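Local coordinates for protein beta-N-acetylglucosaminidase Nag2 (Vibrio harveyi, PDB 6EZS) that probably hydrolyses terminal non-reducing N-acetylhexosamine residues from N-acetyl-beta-D-hexosaminides, and binds N-acetylglucosamine in the barrel of a family 20 glycoside hydrolase catalytic domain, at residues R274-V279 and G343-E348; M268-A273 and T579-E584; G209-K214 and C255-S260. One frame throughout, in Å; residues are numbered along the deposited sequence.

Interaction 1 (R274-V279 and G343-E348). With NAG (2-acetamido-2-deoxy-beta-D-glucopyranose), chain C.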
loop_
_atom_site.group_PDB
_atom_site.type_symbol
_atom_site.label_atom_id
_atom_site.label_comp_id
_atom_site.label_asym_id
_atom_site.label_seq_id
_atom_site.Cartn_x
_atom_site.Cartn_y
_atom_site.Cartn_z
ATOM N N ARG A 274 1.046 -8.428 3.559
ATOM C CA ARG A 274 1.443 -8.304 4.973
ATOM C C ARG A 274 0.270 -8.513 5.909
ATOM O O ARG A 274 0.392 -9.182 6.919
ATOM C CB ARG A 274 2.090 -6.950 5.249
ATOM C CG ARG A 274 3.560 -6.864 4.879
ATOM C CD ARG A 274 3.907 -7.546 3.554
ATOM N NE ARG A 274 5.345 -7.479 3.276
ATOM C CZ ARG A 274 5.991 -6.412 2.822
ATOM N NH1 ARG A 274 5.327 -5.278 2.537
ATOM N NH2 ARG A 274 7.310 -6.483 2.640
ATOM N N HIS A 275 -0.859 -7.920 5.560
ATOM C CA HIS A 275 -2.123 -8.168 6.212
ATOM C C HIS A 275 -3.219 -8.202 5.150
ATOM O O HIS A 275 -3.195 -7.442 4.181
ATOM C CB HIS A 275 -2.390 -7.096 7.271
ATOM C CG HIS A 275 -1.609 -7.305 8.530
ATOM N ND1 HIS A 275 -0.482 -6.579 8.839
ATOM C CD2 HIS A 275 -1.763 -8.199 9.533
ATOM C CE1 HIS A 275 0.016 -7.011 9.985
ATOM N NE2 HIS A 275 -0.747 -7.989 10.429
ATOM N N PHE A 276 -4.171 -9.106 5.342
ATOM C CA PHE A 276 -5.241 -9.301 4.412
ATOM C C PHE A 276 -6.355 -8.308 4.732
ATOM O O PHE A 276 -6.746 -8.167 5.879
ATOM C CB PHE A 276 -5.753 -10.732 4.513
ATOM C CG PHE A 276 -6.917 -11.015 3.620
ATOM C CD1 PHE A 276 -6.746 -11.123 2.254
ATOM C CD2 PHE A 276 -8.196 -11.151 4.141
ATOM C CE1 PHE A 276 -7.828 -11.379 1.421
ATOM C CE2 PHE A 276 -9.279 -11.411 3.317
ATOM C CZ PHE A 276 -9.094 -11.526 1.958
ATOM N N HIS A 277 -6.855 -7.627 3.708
ATOM C CA HIS A 277 -7.961 -6.703 3.838
ATOM C C HIS A 277 -9.080 -7.301 3.029
ATOM O O HIS A 277 -8.868 -7.683 1.876
ATOM C CB HIS A 277 -7.558 -5.337 3.280
ATOM C CG HIS A 277 -6.175 -4.925 3.676
ATOM N ND1 HIS A 277 -5.831 -4.658 4.983
ATOM C CD2 HIS A 277 -5.041 -4.794 2.952
ATOM C CE1 HIS A 277 -4.544 -4.367 5.043
ATOM N NE2 HIS A 277 -4.045 -4.431 3.823
ATOM N N SER A 278 -10.267 -7.389 3.618
ATOM C CA SER A 278 -11.407 -8.060 2.972
ATOM C C SER A 278 -11.844 -7.388 1.672
ATOM O O SER A 278 -11.573 -6.197 1.452
ATOM C CB SER A 278 -12.596 -8.140 3.938
ATOM O OG SER A 278 -13.178 -6.870 4.165
ATOM N N VAL A 279 -12.540 -8.157 0.831
ATOM C CA VAL A 279 -13.149 -7.656 -0.415
ATOM C C VAL A 279 -13.939 -6.369 -0.212
ATOM O O VAL A 279 -13.802 -5.449 -1.013
ATOM C CB VAL A 279 -14.075 -8.713 -1.056
ATOM C CG1 VAL A 279 -14.944 -8.107 -2.153
ATOM C CG2 VAL A 279 -13.256 -9.863 -1.628
ATOM N N GLY A 343 -6.233 -15.081 4.810
ATOM C CA GLY A 343 -7.293 -14.775 3.873
ATOM C C GLY A 343 -6.746 -14.719 2.461
ATOM O O GLY A 343 -5.552 -14.568 2.248
ATOM N N PHE A 344 -7.634 -14.848 1.492
ATOM C CA PHE A 344 -7.257 -14.712 0.097
ATOM C C PHE A 344 -8.463 -14.279 -0.724
ATOM O O PHE A 344 -9.599 -14.394 -0.272
ATOM C CB PHE A 344 -6.603 -16.005 -0.428
ATOM C CG PHE A 344 -7.556 -17.154 -0.652
ATOM C CD1 PHE A 344 -8.149 -17.341 -1.895
ATOM C CD2 PHE A 344 -7.817 -18.090 0.357
ATOM C CE1 PHE A 344 -9.008 -18.411 -2.129
ATOM C CE2 PHE A 344 -8.677 -19.168 0.130
ATOM C CZ PHE A 344 -9.279 -19.327 -1.115
ATOM N N TYR A 345 -8.197 -13.737 -1.908
ATOM C CA TYR A 345 -9.249 -13.373 -2.845
ATOM C C TYR A 345 -9.430 -14.502 -3.852
ATOM O O TYR A 345 -8.461 -14.954 -4.489
ATOM C CB TYR A 345 -8.905 -12.068 -3.549
ATOM C CG TYR A 345 -8.467 -10.978 -2.593
ATOM C CD1 TYR A 345 -9.395 -10.268 -1.821
ATOM C CD2 TYR A 345 -7.124 -10.673 -2.446
ATOM C CE1 TYR A 345 -8.983 -9.276 -0.939
ATOM C CE2 TYR A 345 -6.701 -9.691 -1.572
ATOM C CZ TYR A 345 -7.620 -8.990 -0.823
ATOM O OH TYR A 345 -7.138 -8.033 0.039
ATOM N N THR A 346 -10.673 -14.954 -4.000
ATOM C CA THR A 346 -11.017 -15.943 -5.021
ATOM C C THR A 346 -10.992 -15.248 -6.369
ATOM O O THR A 346 -11.086 -14.013 -6.448
ATOM C CB THR A 346 -12.417 -16.563 -4.807
ATOM O OG1 THR A 346 -13.424 -15.554 -4.955
ATOM C CG2 THR A 346 -12.543 -17.209 -3.442
ATOM N N GLN A 347 -10.876 -16.032 -7.430
ATOM C CA GLN A 347 -10.955 -15.472 -8.775
ATOM C C GLN A 347 -12.334 -14.837 -9.026
ATOM O O GLN A 347 -12.424 -13.825 -9.724
ATOM C CB GLN A 347 -10.609 -16.517 -9.835
ATOM C CG GLN A 347 -9.266 -17.197 -9.569
ATOM C CD GLN A 347 -8.542 -17.731 -10.801
ATOM O OE1 GLN A 347 -8.968 -17.535 -11.939
ATOM N NE2 GLN A 347 -7.424 -18.421 -10.566
ATOM N N GLU A 348 -13.384 -15.416 -8.439
ATOM C CA GLU A 348 -14.747 -14.876 -8.541
ATOM C C GLU A 348 -14.862 -13.535 -7.813
ATOM O O GLU A 348 -15.505 -12.606 -8.308
ATOM C CB GLU A 348 -15.790 -15.881 -8.001
ATOM C CG GLU A 348 -17.222 -15.340 -7.956
ATOM C CD GLU A 348 -18.290 -16.380 -7.597
ATOM O OE1 GLU A 348 -17.951 -17.446 -7.026
ATOM O OE2 GLU A 348 -19.492 -16.122 -7.879
HETATM C C1 NAG C . 9.438 -0.375 0.766
HETATM C C2 NAG C . 9.494 -1.884 0.418
HETATM C C3 NAG C . 8.443 -2.736 1.133
HETATM C C4 NAG C . 8.305 -2.376 2.596
HETATM C C5 NAG C . 8.356 -0.866 2.779
HETATM C C6 NAG C . 8.339 -0.447 4.248
HETATM C C7 NAG C . 10.039 -2.640 -1.903
HETATM C C8 NAG C . 9.480 -2.648 -3.296
HETATM N N2 NAG C . 9.244 -2.016 -1.038
HETATM O O1 NAG C . 10.530 0.351 0.220
HETATM O O3 NAG C . 8.792 -4.113 1.045
HETATM O O4 NAG C . 7.058 -2.918 3.028
HETATM O O5 NAG C . 9.559 -0.416 2.172
HETATM O O6 NAG C . 8.011 0.944 4.312
HETATM O O7 NAG C . 11.105 -3.172 -1.617
#
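In the catalytic barrel, the loop that follows the first strand, 265-271, lies against the loop leading into helix 347-358, with Phe276 and His277 meeting Gly343 and Tyr345. Phe276 and Tyr345 carry the packing in nearly equal measure. With the CG of Phe276 swung anti to the backbone N (chi1 177°), its ring lies flat against the backbone of the other loop. Gly343 CA sits almost straight above the centroid of the Phe276 ring, at 3.7 Å, as a CH-pi contact, and Phe344 N comes over the same face near the rim, 3.5 Å from Phe276 CE1. Gly343 adopts backbone angles suited to glycine, and with no CB it can come this close to the ring. Tyr345 reaches in from the opposite direction. Phe276 CE1 rests over one face of the tyrosine ring, 3.3 Å from Tyr345 CZ, with the two planes inclined by 41°, an oblique pairing. The phenol then extends past the phenylalanine to His277, where Tyr345 OH donates a short 2.5 Å hydrogen bond to His277 O, in the carbonyl plane. Val279 CG2 closes the edge of the tyrosine, lying in the ring plane 3.9 Å from Tyr345 CD1.

At the start of the same loop, Arg274 turns to the sugar. Its NH2 meets NAG O3 at 3.2 Å, nearly straight and in the guanidinium plane; its NH1 reaches NAG O4 at 3.0 Å through a more bent bond. Glu305 and Asp271 form salt bridges with this guanidinium and should hold it in place.

Ser278 and Thr346 are the N-caps of helices 279-291 and 347-358, so the contact joins two helix starts. Val279 also touches Glu349 and Val353 on helix 347-358, while Tyr345 packs on Ile350.

Interaction 2 (M268-A273 and T579-E584). With NAG (2-acetamido-2-deoxy-beta-D-glucopyranose), chain C.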
loop_
_atom_site.group_PDB
_atom_site.type_symbol
_atom_site.label_atom_id
_atom_site.label_comp_id
_atom_site.label_asym_id
_atom_site.label_seq_id
_atom_site.Cartn_x
_atom_site.Cartn_y
_atom_site.Cartn_z
ATOM N N MET A 268 -2.478 4.304 -6.645
ATOM C CA MET A 268 -2.327 3.989 -5.235
ATOM C C MET A 268 -2.091 2.510 -5.148
ATOM O O MET A 268 -2.837 1.740 -5.760
ATOM C CB MET A 268 -3.574 4.368 -4.433
ATOM C CG MET A 268 -3.443 4.187 -2.931
ATOM S SD MET A 268 -4.074 2.590 -2.371
ATOM C CE MET A 268 -3.398 2.501 -0.713
ATOM N N MET A 269 -1.044 2.126 -4.415
ATOM C CA MET A 269 -0.726 0.727 -4.188
ATOM C C MET A 269 -1.183 0.347 -2.795
ATOM O O MET A 269 -0.952 1.102 -1.851
ATOM C CB MET A 269 0.773 0.491 -4.294
ATOM C CG MET A 269 1.173 -0.976 -4.371
ATOM S SD MET A 269 2.648 -1.379 -3.416
ATOM C CE MET A 269 1.905 -1.343 -1.783
ATOM N N LEU A 270 -1.825 -0.816 -2.668
ATOM C CA LEU A 270 -2.182 -1.356 -1.363
ATOM C C LEU A 270 -1.530 -2.685 -1.167
ATOM O O LEU A 270 -1.716 -3.587 -1.976
ATOM C CB LEU A 270 -3.689 -1.544 -1.215
ATOM C CG LEU A 270 -4.156 -2.075 0.150
ATOM C CD1 LEU A 270 -3.849 -1.093 1.281
ATOM C CD2 LEU A 270 -5.650 -2.346 0.075
ATOM N N ASP A 271 -0.798 -2.787 -0.059
ATOM C CA ASP A 271 -0.194 -4.030 0.428
ATOM C C ASP A 271 -1.226 -4.922 1.126
ATOM O O ASP A 271 -1.594 -4.645 2.264
ATOM C CB ASP A 271 0.950 -3.690 1.396
ATOM C CG ASP A 271 1.630 -4.918 1.980
ATOM O OD1 ASP A 271 1.314 -6.056 1.565
ATOM O OD2 ASP A 271 2.501 -4.733 2.863
ATOM N N CYS A 272 -1.660 -5.987 0.441
ATOM C CA CYS A 272 -2.577 -6.999 0.995
ATOM C C CYS A 272 -1.888 -8.303 1.430
ATOM O O CYS A 272 -2.543 -9.217 1.942
ATOM C CB CYS A 272 -3.655 -7.334 -0.024
ATOM S SG CYS A 272 -4.766 -5.964 -0.380
ATOM N N ALA A 273 -0.582 -8.398 1.232
ATOM C CA ALA A 273 0.166 -9.584 1.619
ATOM C C ALA A 273 0.540 -9.556 3.089
ATOM O O ALA A 273 0.421 -10.557 3.783
ATOM C CB ALA A 273 1.415 -9.710 0.767
ATOM N N THR A 579 1.194 6.557 -4.968
ATOM C CA THR A 579 1.347 6.562 -3.516
ATOM C C THR A 579 1.071 5.146 -3.023
ATOM O O THR A 579 0.324 4.411 -3.657
ATOM C CB THR A 579 0.472 7.652 -2.837
ATOM O OG1 THR A 579 0.638 7.571 -1.419
ATOM C CG2 THR A 579 -0.989 7.508 -3.168
ATOM N N ALA A 580 1.714 4.743 -1.935
ATOM C CA ALA A 580 1.649 3.342 -1.504
ATOM C C ALA A 580 1.441 3.197 -0.017
ATOM O O ALA A 580 1.968 3.981 0.763
ATOM C CB ALA A 580 2.893 2.572 -1.932
ATOM N N LEU A 581 0.679 2.164 0.352
ATOM C CA LEU A 581 0.453 1.802 1.745
ATOM C C LEU A 581 1.028 0.421 1.995
ATOM O O LEU A 581 0.514 -0.564 1.505
ATOM C CB LEU A 581 -1.034 1.823 2.097
ATOM C CG LEU A 581 -1.335 1.735 3.598
ATOM C CD1 LEU A 581 -0.859 2.974 4.363
ATOM C CD2 LEU A 581 -2.819 1.525 3.829
ATOM N N TRP A 582 2.109 0.370 2.756
ATOM C CA TRP A 582 2.712 -0.886 3.181
ATOM C C TRP A 582 2.096 -1.231 4.528
ATOM O O TRP A 582 1.877 -0.351 5.358
ATOM C CB TRP A 582 4.222 -0.738 3.241
ATOM C CG TRP A 582 4.774 -0.319 1.931
ATOM C CD1 TRP A 582 5.165 0.940 1.555
ATOM C CD2 TRP A 582 4.960 -1.152 0.777
ATOM N NE1 TRP A 582 5.612 0.928 0.256
ATOM C CE2 TRP A 582 5.495 -0.340 -0.244
ATOM C CE3 TRP A 582 4.734 -2.509 0.513
ATOM C CZ2 TRP A 582 5.802 -0.838 -1.503
ATOM C CZ3 TRP A 582 5.059 -3.006 -0.733
ATOM C CH2 TRP A 582 5.586 -2.177 -1.723
ATOM N N CYS A 583 1.785 -2.505 4.734
ATOM C CA CYS A 583 0.847 -2.883 5.795
ATOM C C CYS A 583 1.415 -3.744 6.891
ATOM O O CYS A 583 0.656 -4.457 7.552
ATOM C CB CYS A 583 -0.394 -3.520 5.177
ATOM S SG CYS A 583 -1.440 -2.264 4.429
ATOM N N GLU A 584 2.721 -3.607 7.141
ATOM C CA GLU A 584 3.407 -4.312 8.248
ATOM C C GLU A 584 2.719 -4.119 9.600
ATOM O O GLU A 584 2.666 -5.043 10.391
ATOM C CB GLU A 584 4.859 -3.844 8.420
ATOM C CG GLU A 584 5.858 -4.403 7.431
ATOM C CD GLU A 584 5.910 -3.632 6.140
ATOM O OE1 GLU A 584 4.961 -2.871 5.836
ATOM O OE2 GLU A 584 6.911 -3.799 5.420
HETATM C C1 NAG C . 9.438 -0.375 0.766
HETATM C C2 NAG C . 9.494 -1.884 0.418
HETATM C C3 NAG C . 8.443 -2.736 1.133
HETATM C C4 NAG C . 8.305 -2.376 2.596
HETATM C C5 NAG C . 8.356 -0.866 2.779
HETATM C C6 NAG C . 8.339 -0.447 4.248
HETATM C C7 NAG C . 10.039 -2.640 -1.903
HETATM C C8 NAG C . 9.480 -2.648 -3.296
HETATM N N2 NAG C . 9.244 -2.016 -1.038
HETATM O O1 NAG C . 10.530 0.351 0.220
HETATM O O3 NAG C . 8.792 -4.113 1.045
HETATM O O4 NAG C . 7.058 -2.918 3.028
HETATM O O5 NAG C . 9.559 -0.416 2.172
HETATM O O6 NAG C . 8.011 0.944 4.312
HETATM O O7 NAG C . 11.105 -3.172 -1.617
#
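Bends at chi2 and chi3 (chi3 75°) fold the end of Met269 back toward Trp582, whose CG stands anti to its own carbonyl carbon (chi1 -58°) and sends the indole across the methionine at about a right angle. Met269 CE lies 3.6 Å from the centroid of the Trp582 six-membered ring, almost on its normal, and SD lies over the same face, a Met-aromatic contact. The sugar covers the opposite face, with NAG C3 over it, displaced toward the rim, so the methionine backs the platform on which N-acetylglucosamine rests. Glu584 OE2 receives the NAG O4 hydroxyl at 2.6 Å. Asp271 OD2 accepts Cys583 N at 3.0 Å, on the anti side and out of the carboxylate plane; the same OD2 is the salt-bridge partner of Arg274.

Behind this site the strands run parallel, joined by bonds of 2.8 to 3.0 Å from Met269 N to Thr579 O, Leu581 N to Met269 O and Asp271 N to Leu581 O. This pairing of first and eighth strands closes the TIM barrel. Strand 296-303 flanks 265-271 on its other edge, and helices 589-596 and 599-608 cover the face bearing Met268, Leu270, Thr579 and Leu581.

Interaction 3 (G209-K214 and C255-S260)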
loop_
_atom_site.group_PDB
_atom_site.type_symbol
_atom_site.label_atom_id
_atom_site.label_comp_id
_atom_site.label_asym_id
_atom_site.label_seq_id
_atom_site.Cartn_x
_atom_site.Cartn_y
_atom_site.Cartn_z
ATOM N N GLY A 209 -9.666 12.321 -20.053
ATOM C CA GLY A 209 -9.795 12.697 -18.656
ATOM C C GLY A 209 -10.228 14.124 -18.413
ATOM O O GLY A 209 -10.551 14.486 -17.279
ATOM N N ALA A 210 -10.232 14.943 -19.458
ATOM C CA ALA A 210 -10.639 16.331 -19.344
ATOM C C ALA A 210 -12.155 16.443 -19.365
ATOM O O ALA A 210 -12.858 15.635 -19.981
ATOM C CB ALA A 210 -10.037 17.147 -20.471
ATOM N N TYR A 211 -12.651 17.465 -18.697
ATOM C CA TYR A 211 -14.066 17.720 -18.646
ATOM C C TYR A 211 -14.325 19.215 -18.504
ATOM O O TYR A 211 -13.442 19.983 -18.142
ATOM C CB TYR A 211 -14.710 16.943 -17.482
ATOM C CG TYR A 211 -14.295 17.435 -16.109
ATOM C CD1 TYR A 211 -14.986 18.473 -15.479
ATOM C CD2 TYR A 211 -13.206 16.883 -15.452
ATOM C CE1 TYR A 211 -14.598 18.944 -14.235
ATOM C CE2 TYR A 211 -12.824 17.338 -14.208
ATOM C CZ TYR A 211 -13.518 18.368 -13.597
ATOM O OH TYR A 211 -13.128 18.832 -12.358
ATOM N N LYS A 212 -15.557 19.599 -18.808
ATOM C CA LYS A 212 -16.082 20.905 -18.515
ATOM C C LYS A 212 -17.294 20.650 -17.646
ATOM O O LYS A 212 -18.030 19.688 -17.856
ATOM C CB LYS A 212 -16.515 21.621 -19.782
ATOM C CG LYS A 212 -15.422 22.329 -20.556
ATOM C CD LYS A 212 -16.055 23.198 -21.644
ATOM C CE LYS A 212 -15.313 23.176 -22.979
ATOM N NZ LYS A 212 -14.504 24.412 -23.217
ATOM N N LEU A 213 -17.488 21.511 -16.660
ATOM C CA LEU A 213 -18.612 21.422 -15.743
ATOM C C LEU A 213 -19.081 22.843 -15.467
ATOM O O LEU A 213 -18.373 23.633 -14.852
ATOM C CB LEU A 213 -18.193 20.693 -14.458
ATOM C CG LEU A 213 -19.103 20.690 -13.220
ATOM C CD1 LEU A 213 -20.575 20.514 -13.543
ATOM C CD2 LEU A 213 -18.661 19.593 -12.262
ATOM N N LYS A 214 -20.276 23.160 -15.951
ATOM C CA LYS A 214 -20.872 24.469 -15.747
ATOM C C LYS A 214 -22.164 24.341 -14.954
ATOM O O LYS A 214 -23.077 23.647 -15.361
ATOM C CB LYS A 214 -21.136 25.165 -17.076
ATOM C CG LYS A 214 -21.591 26.611 -16.890
ATOM C CD LYS A 214 -21.668 27.388 -18.186
ATOM C CE LYS A 214 -22.198 28.789 -17.918
ATOM N NZ LYS A 214 -22.507 29.545 -19.167
ATOM N N CYS A 255 -20.987 28.197 -11.361
ATOM C CA CYS A 255 -19.570 28.230 -11.649
ATOM C C CYS A 255 -19.274 27.661 -13.029
ATOM O O CYS A 255 -20.124 27.022 -13.653
ATOM C CB CYS A 255 -18.787 27.442 -10.586
ATOM S SG CYS A 255 -19.112 25.664 -10.627
ATOM N N SER A 256 -18.052 27.909 -13.485
ATOM C CA SER A 256 -17.553 27.368 -14.738
ATOM C C SER A 256 -16.218 26.696 -14.452
ATOM O O SER A 256 -15.282 27.344 -13.988
ATOM C CB SER A 256 -17.389 28.466 -15.782
ATOM O OG SER A 256 -16.934 27.920 -17.009
ATOM N N ILE A 257 -16.149 25.394 -14.724
ATOM C CA ILE A 257 -14.965 24.585 -14.462
ATOM C C ILE A 257 -14.483 24.001 -15.774
ATOM O O ILE A 257 -15.268 23.412 -16.493
ATOM C CB ILE A 257 -15.280 23.445 -13.457
ATOM C CG1 ILE A 257 -15.593 24.044 -12.079
ATOM C CG2 ILE A 257 -14.120 22.449 -13.357
ATOM C CD1 ILE A 257 -16.197 23.080 -11.078
ATOM N N ILE A 258 -13.196 24.175 -16.069
ATOM C CA ILE A 258 -12.523 23.498 -17.177
ATOM C C ILE A 258 -11.288 22.834 -16.582
ATOM O O ILE A 258 -10.468 23.508 -15.942
ATOM C CB ILE A 258 -12.109 24.478 -18.290
ATOM C CG1 ILE A 258 -13.313 25.341 -18.725
ATOM C CG2 ILE A 258 -11.504 23.706 -19.471
ATOM C CD1 ILE A 258 -12.961 26.531 -19.599
ATOM N N ASP A 259 -11.136 21.526 -16.787
ATOM C CA ASP A 259 -10.207 20.751 -15.980
ATOM C C ASP A 259 -9.597 19.619 -16.774
ATOM O O ASP A 259 -10.243 19.046 -17.632
ATOM C CB ASP A 259 -10.956 20.200 -14.766
ATOM C CG ASP A 259 -10.061 19.926 -13.561
ATOM O OD1 ASP A 259 -8.874 20.310 -13.542
ATOM O OD2 ASP A 259 -10.571 19.311 -12.611
ATOM N N SER A 260 -8.341 19.299 -16.465
ATOM C CA SER A 260 -7.581 18.304 -17.214
ATOM C C SER A 260 -6.508 17.716 -16.296
ATOM O O SER A 260 -5.932 18.448 -15.504
ATOM C CB SER A 260 -6.932 18.955 -18.449
ATOM O OG SER A 260 -6.097 18.038 -19.141
#
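Tyr211 and Asp259, like Leu213 and Ile257, are hydrogen-bonded pairs between two antiparallel neighbours of a mixed sheet, strands 211-214 and 255-259, which run at 175° to each other. Tyr211 N to Asp259 O and Asp259 N to Tyr211 O are both 3.1 Å; in the next pair Leu213 N meets Ile257 O at 2.9 Å and Ile257 N meets Leu213 O at 2.8 Å. Lys212 with Ile258 and Lys214 with Ser256 are the non-hydrogen-bonded pairs, with side chains on the other face.

On the buried face the CG of Tyr211 stands between the backbone N and the carbonyl carbon (chi1 68°), which turns the ring toward the neighbouring strand. Asp259 CB then lies over one ring face, offset toward the rim and 3.7 Å from the centroid of the Tyr211 ring, and the carboxylate stands at 77° to that ring. Tyr211 OH comes within 2.6 Å of Asp259 OD2, though the bond is weak in its geometry; the hydroxyl is also bonded to Thr236 of helix 227-240. Ile257 CG2 approaches the ring obliquely, 3.6 Å from Tyr211 CE1, and Leu213 CB, on the same face of the sheet as Tyr211, lies 4.1 Å from Ile257 CB. On the outer face Lys212 and Ile258 lie side by side, pointing the same way, and Lys214 stretches out extended with its end leading away.

The two faces therefore differ in kind: lysines and Ile258 look outward, while Tyr211 and Ile257 pack on helix 227-240 and Leu213 beside Ile220 and Ile222 of strand 219-224. Asp259 is a buried acid whose OD1 takes Asn147 N and Trp608 NE1 while OD2 faces the phenol. Such donors would favour its carboxylate form, and Trp608 ties this sheet to helix 599-608 of the catalytic domain.

Overall arrangement
Interactions 1 and 2 belong to one barrel and touch directly: His275 ND1 reaches Cys583 O, and His277 NE2 reaches Asp271 O, binding the loop after the first strand to the end of strand 265-271 and the loop just after strand 574-581. Both hold the same sugar. Interaction 2 is the buried core of the pair, made of parallel strands and sulfur-rich packing; interaction 1 is only partly buried and relies on aromatic rings against loop backbone. Interaction 3 stands apart, its centre about 32 Å from that of interaction 2, as an antiparallel strand pair in the mixed sheet of domain 2, one face buried and the other toward solvent. Its strand 249-259 nevertheless runs on in the chain to barrel strand 265-271.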